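PDB 4JJT: enoyl-CoA hydratase from Mycobacterium tuberculosis, which probably acts as a lyase of the crotonase family, adding water across the double bond of enoyl-CoA thioesters. Local coordinates for residues 144-147 against 148-152. Sequence-based numbering, arbitrary orientation.
Sequences QKVG and IGLAR
The isopropyl group of V146 is turned (chi1 -45°) with CG1 anti to its carbonyl carbon and CG2 lodged between the backbone N and that carbonyl, which aims CG2 at the first turn of the helix that follows. There V146 CG2 lies 3.9 Å from A151 CB and 4.0 Å from L150 CB. L150 has CG anti to its own N, which leaves L150 CD2 4.0 Å from V146 O. Between the two helices sits G147, with a positive phi of 105° that breaks the run of helical backbone, a shape that glycine, with no side chain, adopts readily. As the N-cap of helix 148-157, G147 turns its carbonyl onto the new turn, and G147 O accepts the N-H of A151 with A151 N 3.1 Å away, a somewhat bent bond, while R152 N bonds to I148 O one residue on. The N-H of L150 is taken by a water 3.0 Å from L150 N, which also reaches V146 O in a weak, long bond. I148 touches G147 through its CB, 3.7 Å from G147 C, while its side chain leads away and packs on Q144 of a second subunit, and the guanidinium of R152, with I148 CG2 over one face near its rim, forms a salt bridge with D113 of that same subunit. Two consecutive helices, 138-146 and 148-157, are thus joined through a single glycine beside a subunit interface of the crotonase-fold hexamer.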
loop_
_atom_site.group_PDB
_atom_site.type_symbol
_atom_site.label_atom_id
_atom_site.label_comp_id
_atom_site.label_asym_id
_atom_site.label_seq_id
_atom_site.Cartn_x
_atom_site.Cartn_y
_atom_site.Cartn_z
ATOM N N GLN A 144 -10.280 7.760 -10.283
ATOM C CA GLN A 144 -8.905 7.694 -10.753
ATOM C C GLN A 144 -8.754 8.456 -12.066
ATOM O O GLN A 144 -7.714 9.057 -12.329
ATOM C CB GLN A 144 -8.481 6.231 -10.934
ATOM C CG GLN A 144 -6.986 6.004 -11.063
ATOM C CD GLN A 144 -6.644 4.558 -11.376
ATOM O OE1 GLN A 144 -7.443 3.835 -11.969
ATOM N NE2 GLN A 144 -5.448 4.133 -10.982
ATOM N N LYS A 145 -9.807 8.450 -12.877
ATOM C CA LYS A 145 -9.706 8.978 -14.235
ATOM C C LYS A 145 -10.454 10.291 -14.501
ATOM O O LYS A 145 -10.135 10.994 -15.458
ATOM C CB LYS A 145 -10.095 7.903 -15.257
ATOM C CG LYS A 145 -9.137 6.719 -15.263
ATOM C CD LYS A 145 -9.546 5.635 -16.246
ATOM C CE LYS A 145 -8.546 4.485 -16.218
ATOM N NZ LYS A 145 -8.862 3.412 -17.202
ATOM N N VAL A 146 -11.430 10.636 -13.664
ATOM C CA VAL A 146 -12.136 11.909 -13.827
ATOM C C VAL A 146 -11.923 12.849 -12.650
ATOM O O VAL A 146 -12.274 14.028 -12.713
ATOM C CB VAL A 146 -13.654 11.716 -14.038
ATOM C CG1 VAL A 146 -13.908 10.614 -15.039
ATOM C CG2 VAL A 146 -14.358 11.418 -12.720
ATOM N N GLY A 147 -11.348 12.324 -11.575
ATOM C CA GLY A 147 -11.167 13.096 -10.362
ATOM C C GLY A 147 -12.158 12.694 -9.290
ATOM O O GLY A 147 -13.207 12.131 -9.586
ATOM N N ILE A 148 -11.819 12.994 -8.041
ATOM C CA ILE A 148 -12.615 12.598 -6.889
ATOM C C ILE A 148 -13.950 13.329 -6.814
ATOM O O ILE A 148 -15.007 12.702 -6.749
ATOM C CB ILE A 148 -11.840 12.832 -5.575
ATOM C CG1 ILE A 148 -10.647 11.884 -5.493
ATOM C CG2 ILE A 148 -12.751 12.650 -4.375
ATOM C CD1 ILE A 148 -9.945 11.914 -4.159
ATOM N N GLY A 149 -13.894 14.656 -6.829
ATOM C CA GLY A 149 -15.086 15.480 -6.731
ATOM C C GLY A 149 -16.092 15.183 -7.824
ATOM O O GLY A 149 -17.292 15.088 -7.575
ATOM N N LEU A 150 -15.590 15.023 -9.041
ATOM C CA LEU A 150 -16.444 14.785 -10.194
ATOM C C LEU A 150 -17.060 13.389 -10.157
ATOM O O LEU A 150 -18.223 13.208 -10.520
ATOM C CB LEU A 150 -15.659 14.999 -11.489
ATOM C CG LEU A 150 -16.478 15.286 -12.748
ATOM C CD1 LEU A 150 -17.672 16.146 -12.395
ATOM C CD2 LEU A 150 -15.613 15.983 -13.784
ATOM N N ALA A 151 -16.280 12.410 -9.710
ATOM C CA ALA A 151 -16.748 11.030 -9.623
ATOM C C ALA A 151 -17.864 10.895 -8.600
ATOM O O ALA A 151 -18.876 10.245 -8.858
ATOM C CB ALA A 151 -15.599 10.106 -9.267
ATOM N N ARG A 152 -17.680 11.517 -7.439
ATOM C CA ARG A 152 -18.678 11.456 -6.380
ATOM C C ARG A 152 -19.948 12.194 -6.779
ATOM O O ARG A 152 -21.051 11.721 -6.522
ATOM C CB ARG A 152 -18.109 12.002 -5.068
ATOM C CG ARG A 152 -16.973 11.154 -4.525
ATOM C CD ARG A 152 -16.405 11.712 -3.231
ATOM N NE ARG A 152 -15.214 10.968 -2.829
ATOM C CZ ARG A 152 -14.526 11.199 -1.715
ATOM N NH1 ARG A 152 -14.909 12.156 -0.878
ATOM N NH2 ARG A 152 -13.454 10.470 -1.435
HETATM O O HOH W 1 -12.855 15.905 -9.862
#